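Local atomic coordinates of replication initiation and membrane attachment protein (PDB entry 5WTN), a protein that probably helps initiate DNA replication as a tetrameric component of the bacterial primosome and forms a complex with a primosomal re-initiation protein. Residues K234-A237 and F238-I242; P243-E246 and M247-L250; G253-D256 and P257-I261; R271-Y274 and E275-G279. One frame throughout, in Å; residues are numbered along the deposited sequence.

Contact 1: K234-A237 and F238-I242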
loop_
_atom_site.group_PDB
_atom_site.type_symbol
_atom_site.label_atom_id
_atom_site.label_comp_id
_atom_site.label_asym_id
_atom_site.label_seq_id
_atom_site.Cartn_x
_atom_site.Cartn_y
_atom_site.Cartn_z
ATOM N N LYS A 234 18.102 -4.418 -32.511
ATOM C CA LYS A 234 18.504 -5.527 -31.658
ATOM C C LYS A 234 17.306 -6.347 -31.194
ATOM O O LYS A 234 17.299 -7.565 -31.319
ATOM C CB LYS A 234 19.261 -4.986 -30.438
ATOM C CG LYS A 234 20.776 -5.163 -30.475
ATOM C CD LYS A 234 21.483 -4.219 -29.486
ATOM C CE LYS A 234 21.198 -4.558 -28.022
ATOM N NZ LYS A 234 21.446 -3.408 -27.069
ATOM N N LYS A 235 16.287 -5.680 -30.665
ATOM C CA LYS A 235 15.145 -6.389 -30.098
ATOM C C LYS A 235 14.382 -7.079 -31.199
ATOM O O LYS A 235 13.891 -8.190 -31.017
ATOM C CB LYS A 235 14.217 -5.439 -29.343
ATOM C CG LYS A 235 14.913 -4.539 -28.344
ATOM C CD LYS A 235 13.942 -4.092 -27.259
ATOM C CE LYS A 235 14.611 -3.192 -26.223
ATOM N NZ LYS A 235 13.583 -2.470 -25.415
ATOM N N LEU A 236 14.283 -6.414 -32.344
ATOM C CA LEU A 236 13.532 -6.962 -33.462
ATOM C C LEU A 236 14.224 -8.213 -34.012
ATOM O O LEU A 236 13.594 -9.260 -34.217
ATOM C CB LEU A 236 13.359 -5.896 -34.529
ATOM C CG LEU A 236 12.340 -4.849 -34.083
ATOM C CD1 LEU A 236 12.284 -3.669 -35.055
ATOM C CD2 LEU A 236 10.973 -5.505 -33.931
ATOM N N ALA A 237 15.532 -8.100 -34.212
ATOM C CA ALA A 237 16.342 -9.210 -34.685
ATOM C C ALA A 237 16.244 -10.396 -33.741
ATOM O O ALA A 237 16.150 -11.545 -34.175
ATOM C CB ALA A 237 17.785 -8.779 -34.819
ATOM N N PHE A 238 16.280 -10.121 -32.445
ATOM C CA PHE A 238 16.315 -11.191 -31.470
ATOM C C PHE A 238 14.948 -11.843 -31.366
ATOM O O PHE A 238 14.830 -13.066 -31.334
ATOM C CB PHE A 238 16.756 -10.651 -30.114
ATOM C CG PHE A 238 16.613 -11.643 -28.994
ATOM C CD1 PHE A 238 17.678 -12.450 -28.623
ATOM C CD2 PHE A 238 15.407 -11.767 -28.304
ATOM C CE1 PHE A 238 17.535 -13.371 -27.585
ATOM C CE2 PHE A 238 15.257 -12.682 -27.276
ATOM C CZ PHE A 238 16.318 -13.483 -26.913
ATOM N N LEU A 239 13.918 -11.011 -31.285
ATOM C CA LEU A 239 12.554 -11.492 -31.131
ATOM C C LEU A 239 12.106 -12.298 -32.349
ATOM O O LEU A 239 11.484 -13.346 -32.199
ATOM C CB LEU A 239 11.605 -10.314 -30.908
ATOM C CG LEU A 239 10.109 -10.635 -30.895
ATOM C CD1 LEU A 239 9.772 -11.411 -29.657
ATOM C CD2 LEU A 239 9.253 -9.384 -30.974
ATOM N N TYR A 240 12.393 -11.777 -33.542
ATOM C CA TYR A 240 11.948 -12.379 -34.799
ATOM C C TYR A 240 12.957 -13.216 -35.618
ATOM O O TYR A 240 12.588 -13.806 -36.642
ATOM C CB TYR A 240 11.372 -11.271 -35.668
ATOM C CG TYR A 240 10.119 -10.666 -35.088
ATOM C CD1 TYR A 240 9.052 -11.461 -34.722
ATOM C CD2 TYR A 240 10.006 -9.301 -34.899
ATOM C CE1 TYR A 240 7.892 -10.922 -34.208
ATOM C CE2 TYR A 240 8.849 -8.744 -34.374
ATOM C CZ TYR A 240 7.789 -9.563 -34.030
ATOM O OH TYR A 240 6.621 -9.034 -33.497
ATOM N N GLY A 241 14.214 -13.265 -35.185
ATOM C CA GLY A 241 15.228 -14.018 -35.900
ATOM C C GLY A 241 15.596 -13.446 -37.263
ATOM O O GLY A 241 16.055 -14.166 -38.160
ATOM N N ILE A 242 15.415 -12.143 -37.421
ATOM C CA ILE A 242 15.695 -11.477 -38.692
ATOM C C ILE A 242 17.201 -11.348 -38.951
ATOM O O ILE A 242 17.924 -10.742 -38.165
ATOM C CB ILE A 242 15.060 -10.056 -38.721
ATOM C CG1 ILE A 242 13.564 -10.123 -38.419
ATOM C CG2 ILE A 242 15.295 -9.370 -40.054
ATOM C CD1 ILE A 242 12.923 -8.788 -38.378
#

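Contact 2: P243-E246 and M247-L250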
loop_
_atom_site.group_PDB
_atom_site.type_symbol
_atom_site.label_atom_id
_atom_site.label_comp_id
_atom_site.label_asym_id
_atom_site.label_seq_id
_atom_site.Cartn_x
_atom_site.Cartn_y
_atom_site.Cartn_z
ATOM N N PRO A 243 17.678 -11.908 -40.072
ATOM C CA PRO A 243 19.075 -11.758 -40.525
ATOM C C PRO A 243 19.395 -10.319 -40.962
ATOM O O PRO A 243 18.469 -9.535 -41.177
ATOM C CB PRO A 243 19.162 -12.720 -41.710
ATOM C CG PRO A 243 17.758 -12.884 -42.171
ATOM C CD PRO A 243 16.902 -12.798 -40.950
ATOM N N PRO A 244 20.692 -9.965 -41.065
ATOM C CA PRO A 244 21.082 -8.582 -41.382
ATOM C C PRO A 244 20.681 -8.090 -42.769
ATOM O O PRO A 244 20.300 -6.929 -42.879
ATOM C CB PRO A 244 22.613 -8.615 -41.262
ATOM C CG PRO A 244 22.891 -9.770 -40.366
ATOM C CD PRO A 244 21.861 -10.793 -40.731
ATOM N N LEU A 245 20.793 -8.927 -43.799
ATOM C CA LEU A 245 20.383 -8.523 -45.147
ATOM C C LEU A 245 18.904 -8.196 -45.160
ATOM O O LEU A 245 18.484 -7.222 -45.774
ATOM C CB LEU A 245 20.677 -9.614 -46.176
ATOM C CG LEU A 245 21.975 -9.445 -46.966
ATOM C CD1 LEU A 245 22.079 -10.491 -48.075
ATOM C CD2 LEU A 245 22.068 -8.024 -47.527
ATOM N N GLU A 246 18.114 -9.013 -44.470
ATOM C CA GLU A 246 16.690 -8.746 -44.354
ATOM C C GLU A 246 16.374 -7.476 -43.536
ATOM O O GLU A 246 15.466 -6.721 -43.897
ATOM C CB GLU A 246 15.938 -9.983 -43.833
ATOM C CG GLU A 246 15.914 -11.172 -44.806
ATOM C CD GLU A 246 15.094 -10.920 -46.082
ATOM O OE1 GLU A 246 13.839 -10.874 -46.005
ATOM O OE2 GLU A 246 15.696 -10.784 -47.175
ATOM N N MET A 247 17.167 -7.050 -42.560
ATOM C CA MET A 247 16.846 -5.811 -41.882
ATOM C C MET A 247 17.345 -4.711 -42.586
ATOM O O MET A 247 16.982 -3.654 -42.391
ATOM C CB MET A 247 17.407 -5.706 -40.530
ATOM C CG MET A 247 16.733 -4.632 -39.768
ATOM S SD MET A 247 15.870 -5.420 -38.544
ATOM C CE MET A 247 14.917 -4.285 -37.922
ATOM N N GLN A 248 18.221 -4.982 -43.437
ATOM C CA GLN A 248 18.604 -3.933 -44.356
ATOM C C GLN A 248 17.394 -3.530 -45.191
ATOM O O GLN A 248 17.088 -2.343 -45.288
ATOM C CB GLN A 248 19.760 -4.377 -45.244
ATOM C CG GLN A 248 20.324 -3.274 -46.122
ATOM C CD GLN A 248 21.449 -3.764 -47.015
ATOM O OE1 GLN A 248 22.226 -4.645 -46.627
ATOM N NE2 GLN A 248 21.540 -3.204 -48.223
ATOM N N LYS A 249 16.693 -4.512 -45.758
ATOM C CA LYS A 249 15.493 -4.225 -46.538
ATOM C C LYS A 249 14.473 -3.450 -45.709
ATOM O O LYS A 249 14.068 -2.355 -46.095
ATOM C CB LYS A 249 14.856 -5.494 -47.121
ATOM C CG LYS A 249 15.318 -5.843 -48.536
ATOM C CD LYS A 249 14.306 -6.760 -49.254
ATOM C CE LYS A 249 13.868 -7.927 -48.360
ATOM N NZ LYS A 249 12.972 -8.952 -49.011
ATOM N N LEU A 250 14.089 -4.015 -44.566
ATOM C CA LEU A 250 13.111 -3.397 -43.683
ATOM C C LEU A 250 13.471 -1.951 -43.367
ATOM O O LEU A 250 12.620 -1.063 -43.394
ATOM C CB LEU A 250 13.013 -4.182 -42.384
ATOM C CG LEU A 250 12.674 -5.661 -42.535
ATOM C CD1 LEU A 250 12.559 -6.310 -41.157
ATOM C CD2 LEU A 250 11.388 -5.833 -43.335
#

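Contact 3: G253-D256 and P257-I261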
loop_
_atom_site.group_PDB
_atom_site.type_symbol
_atom_site.label_atom_id
_atom_site.label_comp_id
_atom_site.label_asym_id
_atom_site.label_seq_id
_atom_site.Cartn_x
_atom_site.Cartn_y
_atom_site.Cartn_z
ATOM N N GLY A 253 12.954 0.203 -46.322
ATOM C CA GLY A 253 11.584 0.387 -46.733
ATOM C C GLY A 253 10.899 1.480 -45.945
ATOM O O GLY A 253 9.968 2.116 -46.435
ATOM N N VAL A 254 11.321 1.663 -44.701
ATOM C CA VAL A 254 10.716 2.656 -43.819
ATOM C C VAL A 254 11.497 3.972 -43.639
ATOM O O VAL A 254 11.101 4.837 -42.854
ATOM C CB VAL A 254 10.387 2.022 -42.480
ATOM C CG1 VAL A 254 9.652 0.722 -42.725
ATOM C CG2 VAL A 254 11.665 1.745 -41.705
ATOM N N ILE A 255 12.617 4.122 -44.337
ATOM C CA ILE A 255 13.476 5.286 -44.114
ATOM C C ILE A 255 13.062 6.563 -44.866
ATOM O O ILE A 255 12.757 6.524 -46.060
ATOM C CB ILE A 255 14.969 4.942 -44.367
ATOM C CG1 ILE A 255 15.885 6.089 -43.937
ATOM C CG2 ILE A 255 15.211 4.586 -45.811
ATOM C CD1 ILE A 255 17.360 5.743 -44.027
ATOM N N ASP A 256 13.067 7.679 -44.127
ATOM C CA ASP A 256 12.827 9.067 -44.595
ATOM C C ASP A 256 13.744 9.536 -45.711
ATOM O O ASP A 256 14.848 9.020 -45.865
ATOM C CB ASP A 256 13.133 10.022 -43.441
ATOM C CG ASP A 256 11.926 10.685 -42.902
ATOM O OD1 ASP A 256 10.810 10.145 -43.060
ATOM O OD2 ASP A 256 12.110 11.761 -42.297
ATOM N N PRO A 257 13.314 10.555 -46.477
ATOM C CA PRO A 257 14.283 11.208 -47.372
ATOM C C PRO A 257 15.287 11.982 -46.528
ATOM O O PRO A 257 16.371 12.342 -46.997
ATOM C CB PRO A 257 13.425 12.189 -48.178
ATOM C CG PRO A 257 11.975 11.798 -47.894
ATOM C CD PRO A 257 11.985 11.195 -46.530
ATOM N N ALA A 258 14.909 12.235 -45.279
ATOM C CA ALA A 258 15.777 12.910 -44.329
ATOM C C ALA A 258 16.727 11.915 -43.660
ATOM O O ALA A 258 17.528 12.294 -42.806
ATOM C CB ALA A 258 14.942 13.621 -43.276
ATOM N N TYR A 259 16.612 10.644 -44.033
ATOM C CA TYR A 259 17.395 9.581 -43.413
ATOM C C TYR A 259 16.923 9.178 -42.007
ATOM O O TYR A 259 17.553 8.357 -41.342
ATOM C CB TYR A 259 18.899 9.833 -43.532
ATOM C CG TYR A 259 19.376 9.628 -44.952
ATOM C CD1 TYR A 259 19.724 10.699 -45.761
ATOM C CD2 TYR A 259 19.444 8.350 -45.499
ATOM C CE1 TYR A 259 20.153 10.496 -47.081
ATOM C CE2 TYR A 259 19.866 8.139 -46.805
ATOM C CZ TYR A 259 20.215 9.211 -47.592
ATOM O OH TYR A 259 20.630 8.980 -48.887
ATOM N N HIS A 260 15.842 9.798 -41.542
ATOM C CA HIS A 260 15.205 9.397 -40.291
ATOM C C HIS A 260 14.543 8.024 -40.397
ATOM O O HIS A 260 13.877 7.720 -41.378
ATOM C CB HIS A 260 14.158 10.427 -39.896
ATOM C CG HIS A 260 13.426 10.096 -38.634
ATOM N ND1 HIS A 260 12.120 9.652 -38.628
ATOM C CD2 HIS A 260 13.807 10.168 -37.335
ATOM C CE1 HIS A 260 11.727 9.459 -37.379
ATOM N NE2 HIS A 260 12.733 9.764 -36.576
ATOM N N ILE A 261 14.708 7.197 -39.375
ATOM C CA ILE A 261 14.024 5.910 -39.324
ATOM C C ILE A 261 12.934 5.909 -38.260
ATOM O O ILE A 261 13.199 6.155 -37.084
ATOM C CB ILE A 261 15.016 4.779 -39.027
ATOM C CG1 ILE A 261 16.102 4.759 -40.095
ATOM C CG2 ILE A 261 14.309 3.436 -38.971
ATOM C CD1 ILE A 261 17.215 3.807 -39.790
#

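Contact 4: R271-Y274 and E275-G279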
loop_
_atom_site.group_PDB
_atom_site.type_symbol
_atom_site.label_atom_id
_atom_site.label_comp_id
_atom_site.label_asym_id
_atom_site.label_seq_id
_atom_site.Cartn_x
_atom_site.Cartn_y
_atom_site.Cartn_z
ATOM N N ARG A 271 7.191 -7.129 -37.814
ATOM C CA ARG A 271 6.040 -7.968 -37.471
ATOM C C ARG A 271 5.445 -8.619 -38.721
ATOM O O ARG A 271 5.029 -9.774 -38.681
ATOM C CB ARG A 271 4.978 -7.162 -36.690
ATOM C CG ARG A 271 3.625 -7.877 -36.460
ATOM C CD ARG A 271 2.724 -7.193 -35.389
ATOM N NE ARG A 271 2.795 -5.724 -35.387
ATOM C CZ ARG A 271 3.394 -4.991 -34.441
ATOM N NH1 ARG A 271 3.976 -5.578 -33.395
ATOM N NH2 ARG A 271 3.410 -3.661 -34.530
ATOM N N GLU A 272 5.433 -7.886 -39.832
ATOM C CA GLU A 272 4.926 -8.402 -41.098
ATOM C C GLU A 272 5.847 -9.493 -41.653
ATOM O O GLU A 272 5.400 -10.587 -42.008
ATOM C CB GLU A 272 4.791 -7.263 -42.119
ATOM C CG GLU A 272 3.646 -6.270 -41.857
ATOM C CD GLU A 272 3.680 -5.047 -42.791
ATOM O OE1 GLU A 272 4.384 -5.083 -43.830
ATOM O OE2 GLU A 272 3.002 -4.040 -42.481
ATOM N N TRP A 273 7.134 -9.179 -41.742
ATOM C CA TRP A 273 8.145 -10.121 -42.213
ATOM C C TRP A 273 8.015 -11.469 -41.508
ATOM O O TRP A 273 8.123 -12.519 -42.137
ATOM C CB TRP A 273 9.532 -9.524 -41.972
ATOM C CG TRP A 273 10.696 -10.335 -42.469
ATOM C CD1 TRP A 273 11.374 -10.159 -43.641
ATOM C CD2 TRP A 273 11.351 -11.423 -41.790
ATOM N NE1 TRP A 273 12.397 -11.078 -43.741
ATOM C CE2 TRP A 273 12.402 -11.863 -42.620
ATOM C CE3 TRP A 273 11.144 -12.071 -40.566
ATOM C CZ2 TRP A 273 13.246 -12.921 -42.263
ATOM C CZ3 TRP A 273 11.981 -13.121 -40.214
ATOM C CH2 TRP A 273 13.020 -13.535 -41.057
ATOM N N TYR A 274 7.754 -11.440 -40.205
ATOM C CA TYR A 274 7.675 -12.674 -39.438
ATOM C C TYR A 274 6.461 -13.498 -39.844
ATOM O O TYR A 274 6.559 -14.718 -39.958
ATOM C CB TYR A 274 7.659 -12.372 -37.945
ATOM C CG TYR A 274 7.906 -13.563 -37.042
ATOM C CD1 TYR A 274 6.848 -14.216 -36.415
ATOM C CD2 TYR A 274 9.201 -14.020 -36.791
ATOM C CE1 TYR A 274 7.069 -15.294 -35.568
ATOM C CE2 TYR A 274 9.431 -15.092 -35.945
ATOM C CZ TYR A 274 8.361 -15.724 -35.339
ATOM O OH TYR A 274 8.584 -16.789 -34.499
ATOM N N GLU A 275 5.331 -12.832 -40.074
ATOM C CA GLU A 275 4.124 -13.507 -40.542
ATOM C C GLU A 275 4.352 -14.266 -41.852
ATOM O O GLU A 275 3.789 -15.340 -42.048
ATOM C CB GLU A 275 2.973 -12.516 -40.702
ATOM C CG GLU A 275 2.566 -11.805 -39.422
ATOM C CD GLU A 275 1.611 -10.647 -39.684
ATOM O OE1 GLU A 275 1.096 -10.549 -40.827
ATOM O OE2 GLU A 275 1.382 -9.836 -38.748
ATOM N N LEU A 276 5.170 -13.722 -42.750
ATOM C CA LEU A 276 5.470 -14.433 -43.998
ATOM C C LEU A 276 6.378 -15.633 -43.762
ATOM O O LEU A 276 6.111 -16.733 -44.246
ATOM C CB LEU A 276 6.098 -13.508 -45.047
ATOM C CG LEU A 276 5.218 -12.365 -45.557
ATOM C CD1 LEU A 276 5.782 -11.777 -46.850
ATOM C CD2 LEU A 276 3.771 -12.821 -45.735
ATOM N N GLU A 277 7.444 -15.411 -43.005
ATOM C CA GLU A 277 8.452 -16.430 -42.766
ATOM C C GLU A 277 7.904 -17.680 -42.076
ATOM O O GLU A 277 8.111 -18.796 -42.545
ATOM C CB GLU A 277 9.586 -15.846 -41.926
ATOM C CG GLU A 277 10.787 -16.765 -41.779
ATOM C CD GLU A 277 11.798 -16.569 -42.897
ATOM O OE1 GLU A 277 12.934 -17.098 -42.792
ATOM O OE2 GLU A 277 11.453 -15.873 -43.882
ATOM N N HIS A 278 7.280 -17.496 -40.919
ATOM C CA HIS A 278 6.746 -18.622 -40.157
ATOM C C HIS A 278 5.224 -18.873 -40.181
ATOM O O HIS A 278 4.741 -19.780 -39.502
ATOM C CB HIS A 278 7.331 -18.608 -38.743
ATOM C CG HIS A 278 8.815 -18.406 -38.722
ATOM N ND1 HIS A 278 9.706 -19.403 -39.056
ATOM C CD2 HIS A 278 9.563 -17.314 -38.436
ATOM C CE1 HIS A 278 10.940 -18.936 -38.965
ATOM N NE2 HIS A 278 10.882 -17.672 -38.590
ATOM N N GLY A 279 4.473 -18.070 -40.933
ATOM C CA GLY A 279 3.028 -18.247 -41.029
ATOM C C GLY A 279 2.198 -17.814 -39.820
ATOM O O GLY A 279 1.358 -18.581 -39.343
#

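Contact 1: K234-A237 and F238-I242
Phe238 continues helix 227-240 by bonding its N to Lys234 O at 3.0 Å. Its CG lies anti to the backbone N (chi1 171°), which leads the ring away from residues 234-237 toward Leu201 and Val205. Leu239 N follows with a bond to Lys235 O, 2.8 Å long. The Lys235 amine itself pairs with Asp121 of the second subunit. Leu239 CD2 sits over one face of the Tyr240 ring, offset toward its rim. Tyr240 N bonds to Leu236 O. The side chains of Leu236 and Tyr240 lie side by side and point the same way, with Leu236 CD2 at 3.9 Å from Tyr240 CE2. Gly241 then leaves the helix with a positive phi of 68°. Its N makes a weak bond to Ala237 O, and Ile242 N adds a second weak bond to Ala237 O, at 3.4 Å. Past this end, Ile242 turns to Ala270 and Trp273 of helix 263-278. Buried Leu236 and Tyr240 present apolar surface to the elements packed around them. With Gly241 out of helical angles, Ala237 O takes two weak bonds in place of one regular helical bond.

Contact 2: P243-E246 and M247-L250
The first turns of helix 244-254 are joined here, beginning with the N-cap residue Pro243, whose O accepts Met247 N at 3.1 Å. That donor lies in the carbonyl plane. Pro244 follows as the first helical residue, a place where the missing N-H of a proline costs no helical bond. Its O takes Gln248 N at 2.9 Å and, weakly, Met247 N. Leu245 O and Glu246 O continue the ladder to Lys249 N and Leu250 N, and the last of these bonds is nearly straight (174°).

Glu246 carries the polar side of the contact. Its CG lies anti to the carbonyl carbon, and the chain then bends at chi2 (-67°), which curls the carboxylate back alongside Lys249. Glu246 OE1 and Lys249 NZ form a long salt bridge of 3.7 Å. The stronger hold on OE1 is a hydrogen bond from Trp273 NE1. Replacing Glu246 by an alanine would probably leave the indole N-H without its acceptor and the Lys249 ammonium without its nearby countercharge. Leu245 and Gln248 lie side by side one turn apart, with Leu245 CD2 at 3.5 Å from Gln248 OE1.

Met247 is buried on another side of the helix. It packs on Leu266 of helix 263-278 and on Phe211 of helix 208-217. Pro244 and Gln248 also meet helix 208-217, while Leu250 rests on Leu266 and Ala269. The start of helix 244-254 thus packs on helices 208-217 and 263-278, and Met247 also meets Leu236 of helix 227-240.

Contact 3: G253-D256 and P257-I261
Tyr259 N to Asp256 O (3.0 Å) closes a type I turn running from Asp256 to Tyr259, and Asp256 N to His260 O (2.9 Å) pairs the two arms just outside it. The donor of the turn bond sits well above the carbonyl plane, while that of the outer bond lies in it. Tyr259 has a positive phi of 75°. Together these features match a type I turn with a G1 beta bulge, although no regular strand flanks it.

The Asp256 carboxylate reaches across to the CB atoms of Ala258 and His260. Asp256 OD2 lies 3.5 Å from Ala258 CB and 3.4 Å from His260 CB. The imidazole is further off and makes no bond to the acid; the carboxylate and ring planes stand 62° apart. An alanine here would remove the carboxylate, and would probably leave those two CB groups less covered and the imidazole freer to turn.

Ile255 covers a different part of the loop. Its CG1 runs anti to the backbone N (chi1 -172°), which carries Ile255 CD1 to the edge of the Tyr259 ring, 3.6 Å from Tyr259 CD2. Ile255 CG1 is 4.1 Å from Ile261 CG1. Val254 CG2 and Ile261 CG2 make a looser contact. Beyond the loop, Ile255 touches Val220 and Tyr259 touches Pro221.

Two backbone bonds thus define the bend between helices 244-254 and 263-278. Ile255 joins the turn, at Tyr259, to the outgoing arm, at Ile261, which Val254 also meets. The acid of Asp256 probably puts negative charge near His260.

Contact 4: R271-Y274 and E275-G279
Trp273 and Glu277 lie side by side on the last turns of helix 263-278, one turn apart. Glu277 CB makes a CH-pi contact over the face of the indole six-membered ring, 4.3 Å from its centroid. The glutamate chain bends at chi2 (89°), which lays its carboxylate along the same face, with ring and carboxylate planes only 19° apart. Glu277 CD is 3.8 Å from Trp273 CH2.

Tyr274 and His278 form an aromatic pair. Their ring centroids are 4.9 Å apart and the planes stand at 55°, an oblique arrangement. His278 CD2 lies over one face of the tyrosine ring, toward its rim. Arg271 and Glu275 also run side by side, but their charged ends do not meet; Arg271 CG is the atom that approaches Glu275 OE2.

Backbone bonds set this spacing. Glu277 N to Trp273 O (3.1 Å) and His278 N to Tyr274 O (3.0 Å) hold each pair one turn apart. Further out, Glu246 fixes the indole nitrogen, and Ile242 and Pro243 pack on Trp273. The ring of Tyr274 also meets that of Tyr240, and Pro169 of strand 165-169 touches both Tyr274 and His278. The helical backbone path is left at Gly279, which has positive phi and makes a weak bond from its N to Glu275 O, 3.0 Å long.

In the fold
Contact 1 is the most buried of the four and the one that meets a second subunit. Contacts 2, 3 and 4 lie at the surface. Contacts 1, 2 and 4 are helix turns whose helices pack together. Contact 1 touches contact 2 through Ile242 and Leu250, and contact 4 through Tyr240 and Tyr274. Contacts 2 and 4 are joined by a polar link, Glu246 to Trp273. Contact 3 shares helix 244-254 with contact 2, yet it is a turn, about 20 Å from contact 1 between centres. Backbone bonds and one leucine-tyrosine pair make contact 1, whose apolar chains face neighbouring elements. Charge and proline mark contact 2, two turn bonds with isoleucine contacts mark contact 3, and aromatic faces mark contact 4.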